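Local coordinates for protein probable dipeptidase (Pseudomonas aeruginosa, PDB 3B40) that probably hydrolyses dipeptides as a metal-dependent peptidase of the membrane (renal) dipeptidase family, built on a TIM-barrel fold, at residues A[229-243]-A[258-272]. The protein carries 11 engineered substitutions. Sequence-based numbering, arbitrary orientation.
Sequences PIVASHSAPRALVDI and SGGVIQVVGFPAYLR
V231 and A232 bridge V261 and I262 in parallel, which makes strands 230-235 and 261-265 neighbours in the TIM-barrel sheet of the M19 family, joined by helix 249-257 in a beta-alpha-beta unit. The backbone ladder starts with V261 N donating to I230 O and A232 N to V261 O, then Q263 N to A232 O (2.8 Å). A beta bulge at S233-H234 moves the register by one residue, and pairing resumes through S235 N to Q263 O. The last rung is bent: V265 N meets S235 O from 52° above the carbonyl plane.

Side-chain hydrogen bonds flank this ladder. At its N-terminal end, S258 and G259 form the Schellman end of the linking helix. OG of S258, turned between its own N and carbonyl carbon (chi1 77°), takes a nearly straight bond from I230 N at 2.9 Å; the same OG is also bonded to I255 O. In the bulge, H234 ND1 bonds S233 OG, which is itself held by D210, while the S233 carbonyl accepts from S27 and S357.

The remaining contacts are van der Waals. P229 lays its ring on the S258 carbonyl, CG to O 3.4 Å. H234 CB, the root of the imidazole, rests on V265 CG2 at 3.7 Å, and Q263 CB lies against the carbonyls of A232 and S233. The short helix 268-271 is packed against the loop 236-243, partly methyl to carbonyl oxygen: V241 spans two successive carbonyls, CG1 at A269 O and CG2 at Y270 O, and L240 CD2 meets L271 O. Carbon meets carbon where A236 CB touches both Y270 CB and L271 CD2. F267 CD2 lies 3.5 Å above the centre of the Y270 ring. I243 crosses the tyrosine side chain at about a right angle, bringing its CD1 within 3.6 Å of Y270 CD1.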
loop_
_atom_site.group_PDB
_atom_site.type_symbol
_atom_site.label_atom_id
_atom_site.label_comp_id
_atom_site.label_asym_id
_atom_site.label_seq_id
_atom_site.Cartn_x
_atom_site.Cartn_y
_atom_site.Cartn_z
ATOM N N PRO A 229 -3.092 15.919 -8.891
ATOM C CA PRO A 229 -2.037 15.157 -8.187
ATOM C C PRO A 229 -2.309 13.663 -8.103
ATOM O O PRO A 229 -3.455 13.235 -7.926
ATOM C CB PRO A 229 -1.991 15.805 -6.794
ATOM C CG PRO A 229 -2.383 17.312 -7.127
ATOM C CD PRO A 229 -3.447 17.163 -8.164
ATOM N N ILE A 230 -1.247 12.885 -8.297
ATOM C CA ILE A 230 -1.324 11.443 -8.138
ATOM C C ILE A 230 -0.422 11.024 -6.982
ATOM O O ILE A 230 0.478 11.783 -6.568
ATOM C CB ILE A 230 -1.008 10.673 -9.471
ATOM C CG1 ILE A 230 0.444 10.842 -9.923
ATOM C CG2 ILE A 230 -2.014 11.147 -10.640
ATOM C CD1 ILE A 230 0.847 9.874 -11.091
ATOM N N VAL A 231 -0.668 9.833 -6.460
ATOM C CA VAL A 231 0.009 9.374 -5.266
ATOM C C VAL A 231 0.479 7.936 -5.475
ATOM O O VAL A 231 -0.124 7.176 -6.236
ATOM C CB VAL A 231 -0.975 9.522 -4.026
ATOM C CG1 VAL A 231 -0.527 8.723 -2.834
ATOM C CG2 VAL A 231 -1.154 11.065 -3.664
ATOM N N ALA A 232 1.580 7.568 -4.841
ATOM C CA ALA A 232 1.920 6.180 -4.689
ATOM C C ALA A 232 1.724 5.878 -3.186
ATOM O O ALA A 232 2.554 6.289 -2.373
ATOM C CB ALA A 232 3.379 5.939 -5.111
ATOM N N SER A 233 0.646 5.167 -2.845
ATOM C CA SER A 233 0.219 5.018 -1.456
ATOM C C SER A 233 1.133 4.063 -0.639
ATOM O O SER A 233 1.162 4.136 0.588
ATOM C CB SER A 233 -1.238 4.548 -1.409
ATOM O OG SER A 233 -1.310 3.198 -1.858
ATOM N N HIS A 234 1.881 3.189 -1.329
ATOM C CA HIS A 234 2.852 2.309 -0.673
ATOM C C HIS A 234 3.865 1.824 -1.688
ATOM O O HIS A 234 3.630 0.782 -2.352
ATOM C CB HIS A 234 2.169 1.116 0.043
ATOM C CG HIS A 234 1.249 0.287 -0.825
ATOM N ND1 HIS A 234 0.309 0.838 -1.667
ATOM C CD2 HIS A 234 1.084 -1.058 -0.921
ATOM C CE1 HIS A 234 -0.383 -0.125 -2.258
ATOM N NE2 HIS A 234 0.057 -1.285 -1.812
ATOM N N SER A 235 4.957 2.580 -1.827
ATOM C CA SER A 235 6.055 2.243 -2.765
ATOM C C SER A 235 7.427 2.561 -2.143
ATOM O O SER A 235 7.498 3.394 -1.248
ATOM C CB SER A 235 5.883 3.025 -4.078
ATOM O OG SER A 235 4.826 2.487 -4.876
ATOM N N ALA A 236 8.499 1.894 -2.592
ATOM C CA ALA A 236 9.887 2.208 -2.171
ATOM C C ALA A 236 10.759 2.400 -3.444
ATOM O O ALA A 236 10.301 2.027 -4.550
ATOM C CB ALA A 236 10.453 1.079 -1.276
ATOM N N PRO A 237 11.968 3.024 -3.316
ATOM C CA PRO A 237 12.864 3.217 -4.487
ATOM C C PRO A 237 13.607 1.993 -5.007
ATOM O O PRO A 237 14.135 1.170 -4.215
ATOM C CB PRO A 237 13.914 4.262 -3.994
ATOM C CG PRO A 237 13.356 4.805 -2.651
ATOM C CD PRO A 237 12.502 3.681 -2.103
ATOM N N ARG A 238 13.771 1.928 -6.329
ATOM C CA ARG A 238 14.589 0.859 -6.879
ATOM C C ARG A 238 16.062 0.955 -6.477
ATOM O O ARG A 238 16.782 -0.046 -6.491
ATOM C CB ARG A 238 14.493 0.832 -8.388
ATOM C CG ARG A 238 13.157 0.408 -8.874
ATOM C CD ARG A 238 13.400 -0.521 -9.981
ATOM N NE ARG A 238 12.442 -0.330 -11.031
ATOM C CZ ARG A 238 12.503 -0.979 -12.189
ATOM N NH1 ARG A 238 11.579 -0.761 -13.108
ATOM N NH2 ARG A 238 13.481 -1.850 -12.416
ATOM N N ALA A 239 16.503 2.163 -6.137
ATOM C CA ALA A 239 17.875 2.390 -5.695
ATOM C C ALA A 239 18.209 1.533 -4.472
ATOM O O ALA A 239 19.343 1.190 -4.273
ATOM C CB ALA A 239 18.090 3.835 -5.374
ATOM N N LEU A 240 17.202 1.210 -3.665
ATOM C CA LEU A 240 17.359 0.273 -2.555
ATOM C C LEU A 240 17.263 -1.199 -2.947
ATOM O O LEU A 240 18.114 -1.996 -2.578
ATOM C CB LEU A 240 16.392 0.594 -1.409
ATOM C CG LEU A 240 16.879 1.858 -0.645
ATOM C CD1 LEU A 240 16.375 3.149 -1.326
ATOM C CD2 LEU A 240 16.498 1.812 0.837
ATOM N N VAL A 241 16.210 -1.561 -3.659
ATOM C CA VAL A 241 16.009 -2.937 -4.099
ATOM C C VAL A 241 15.481 -2.786 -5.514
ATOM O O VAL A 241 14.500 -2.047 -5.787
ATOM C CB VAL A 241 15.017 -3.713 -3.207
ATOM C CG1 VAL A 241 14.765 -5.147 -3.760
ATOM C CG2 VAL A 241 15.528 -3.787 -1.753
ATOM N N ASP A 242 16.185 -3.436 -6.420
ATOM C CA ASP A 242 15.923 -3.274 -7.830
ATOM C C ASP A 242 14.912 -4.334 -8.265
ATOM O O ASP A 242 15.253 -5.389 -8.781
ATOM C CB ASP A 242 17.253 -3.314 -8.608
ATOM C CG ASP A 242 17.101 -2.869 -10.058
ATOM O OD1 ASP A 242 16.121 -2.169 -10.403
ATOM O OD2 ASP A 242 17.954 -3.263 -10.868
ATOM N N ILE A 243 13.638 -4.033 -8.031
ATOM C CA ILE A 243 12.544 -4.916 -8.353
ATOM C C ILE A 243 11.517 -4.040 -9.066
ATOM O O ILE A 243 11.472 -2.831 -8.833
ATOM C CB ILE A 243 11.932 -5.603 -7.072
ATOM C CG1 ILE A 243 11.601 -4.578 -5.989
ATOM C CG2 ILE A 243 12.862 -6.697 -6.523
ATOM C CD1 ILE A 243 10.781 -5.191 -4.743
ATOM N N SER A 258 3.121 15.911 -10.975
ATOM C CA SER A 258 1.664 16.068 -10.829
ATOM C C SER A 258 1.320 16.869 -9.583
ATOM O O SER A 258 0.161 17.245 -9.410
ATOM C CB SER A 258 0.956 14.689 -10.758
ATOM O OG SER A 258 1.106 14.067 -9.479
ATOM N N GLY A 259 2.308 17.107 -8.704
ATOM C CA GLY A 259 2.044 17.745 -7.415
ATOM C C GLY A 259 1.797 16.728 -6.319
ATOM O O GLY A 259 1.395 17.090 -5.226
ATOM N N GLY A 260 2.087 15.455 -6.604
ATOM C CA GLY A 260 1.662 14.369 -5.751
ATOM C C GLY A 260 2.665 13.910 -4.710
ATOM O O GLY A 260 3.606 14.646 -4.376
ATOM N N VAL A 261 2.482 12.686 -4.197
ATOM C CA VAL A 261 3.299 12.225 -3.055
ATOM C C VAL A 261 3.666 10.762 -3.178
ATOM O O VAL A 261 2.842 9.938 -3.575
ATOM C CB VAL A 261 2.592 12.453 -1.636
ATOM C CG1 VAL A 261 3.548 12.125 -0.517
ATOM C CG2 VAL A 261 2.122 13.892 -1.461
ATOM N N ILE A 262 4.905 10.441 -2.801
ATOM C CA ILE A 262 5.387 9.058 -2.741
ATOM C C ILE A 262 5.397 8.651 -1.280
ATOM O O ILE A 262 6.181 9.159 -0.486
ATOM C CB ILE A 262 6.789 8.915 -3.374
ATOM C CG1 ILE A 262 6.721 9.326 -4.850
ATOM C CG2 ILE A 262 7.289 7.466 -3.289
ATOM C CD1 ILE A 262 7.898 10.084 -5.317
ATOM N N GLN A 263 4.472 7.777 -0.914
ATOM C CA GLN A 263 4.353 7.375 0.491
ATOM C C GLN A 263 5.222 6.134 0.669
ATOM O O GLN A 263 4.821 5.032 0.303
ATOM C CB GLN A 263 2.883 7.132 0.864
ATOM C CG GLN A 263 1.980 8.373 0.672
ATOM C CD GLN A 263 1.866 9.267 1.916
ATOM O OE1 GLN A 263 1.860 10.493 1.804
ATOM N NE2 GLN A 263 1.763 8.656 3.089
ATOM N N VAL A 264 6.400 6.333 1.248
ATOM C CA VAL A 264 7.441 5.298 1.348
ATOM C C VAL A 264 7.057 4.203 2.319
ATOM O O VAL A 264 6.784 4.473 3.494
ATOM C CB VAL A 264 8.811 5.899 1.778
ATOM C CG1 VAL A 264 9.868 4.793 1.942
ATOM C CG2 VAL A 264 9.293 6.958 0.753
ATOM N N VAL A 265 7.091 2.962 1.849
ATOM C CA VAL A 265 6.468 1.874 2.565
ATOM C C VAL A 265 7.468 1.057 3.404
ATOM O O VAL A 265 8.520 0.653 2.907
ATOM C CB VAL A 265 5.670 0.934 1.597
ATOM C CG1 VAL A 265 6.613 0.199 0.638
ATOM C CG2 VAL A 265 4.844 -0.062 2.365
ATOM N N GLY A 266 7.081 0.769 4.650
ATOM C CA GLY A 266 7.861 -0.110 5.538
ATOM C C GLY A 266 7.679 -1.588 5.204
ATOM O O GLY A 266 7.262 -2.384 6.065
ATOM N N PHE A 267 7.948 -1.953 3.951
ATOM C CA PHE A 267 7.853 -3.353 3.534
ATOM C C PHE A 267 9.269 -3.926 3.426
ATOM O O PHE A 267 10.054 -3.515 2.542
ATOM C CB PHE A 267 7.057 -3.535 2.230
ATOM C CG PHE A 267 6.634 -4.954 1.995
ATOM C CD1 PHE A 267 5.348 -5.377 2.322
ATOM C CD2 PHE A 267 7.531 -5.882 1.490
ATOM C CE1 PHE A 267 4.968 -6.689 2.145
ATOM C CE2 PHE A 267 7.158 -7.206 1.296
ATOM C CZ PHE A 267 5.870 -7.614 1.627
ATOM N N PRO A 268 9.642 -4.789 4.389
ATOM C CA PRO A 268 11.069 -5.130 4.549
ATOM C C PRO A 268 11.791 -5.545 3.251
ATOM O O PRO A 268 12.853 -4.991 2.934
ATOM C CB PRO A 268 11.069 -6.253 5.602
ATOM C CG PRO A 268 9.692 -6.492 5.985
ATOM C CD PRO A 268 8.808 -5.413 5.432
ATOM N N ALA A 269 11.220 -6.478 2.492
ATOM C CA ALA A 269 11.880 -6.958 1.260
ATOM C C ALA A 269 11.973 -5.949 0.118
ATOM O O ALA A 269 12.667 -6.213 -0.879
ATOM C CB ALA A 269 11.224 -8.271 0.740
ATOM N N TYR A 270 11.281 -4.816 0.228
ATOM C CA TYR A 270 11.383 -3.783 -0.795
ATOM C C TYR A 270 12.457 -2.776 -0.368
ATOM O O TYR A 270 12.780 -1.841 -1.133
ATOM C CB TYR A 270 10.080 -2.994 -1.007
ATOM C CG TYR A 270 8.770 -3.713 -1.357
ATOM C CD1 TYR A 270 8.730 -5.029 -1.827
ATOM C CD2 TYR A 270 7.548 -3.016 -1.229
ATOM C CE1 TYR A 270 7.487 -5.653 -2.116
ATOM C CE2 TYR A 270 6.307 -3.618 -1.535
ATOM C CZ TYR A 270 6.292 -4.931 -1.957
ATOM O OH TYR A 270 5.075 -5.494 -2.251
ATOM N N LEU A 271 13.005 -2.971 0.840
ATOM C CA LEU A 271 13.944 -2.024 1.450
ATOM C C LEU A 271 15.352 -2.584 1.606
ATOM O O LEU A 271 16.325 -1.839 1.577
ATOM C CB LEU A 271 13.437 -1.559 2.822
ATOM C CG LEU A 271 12.126 -0.772 2.862
ATOM C CD1 LEU A 271 11.616 -0.685 4.320
ATOM C CD2 LEU A 271 12.277 0.615 2.223
ATOM N N ARG A 272 15.439 -3.891 1.827
ATOM C CA ARG A 272 16.714 -4.598 1.876
ATOM C C ARG A 272 16.712 -5.786 0.896
ATOM O O ARG A 272 15.813 -6.624 0.982
ATOM C CB ARG A 272 16.947 -5.123 3.286
ATOM C CG ARG A 272 18.258 -5.873 3.436
ATOM C CD ARG A 272 18.360 -6.554 4.791
ATOM N NE ARG A 272 18.636 -5.599 5.847
ATOM C CZ ARG A 272 18.711 -5.919 7.133
ATOM N NH1 ARG A 272 18.525 -7.178 7.494
ATOM N NH2 ARG A 272 18.951 -4.982 8.058
#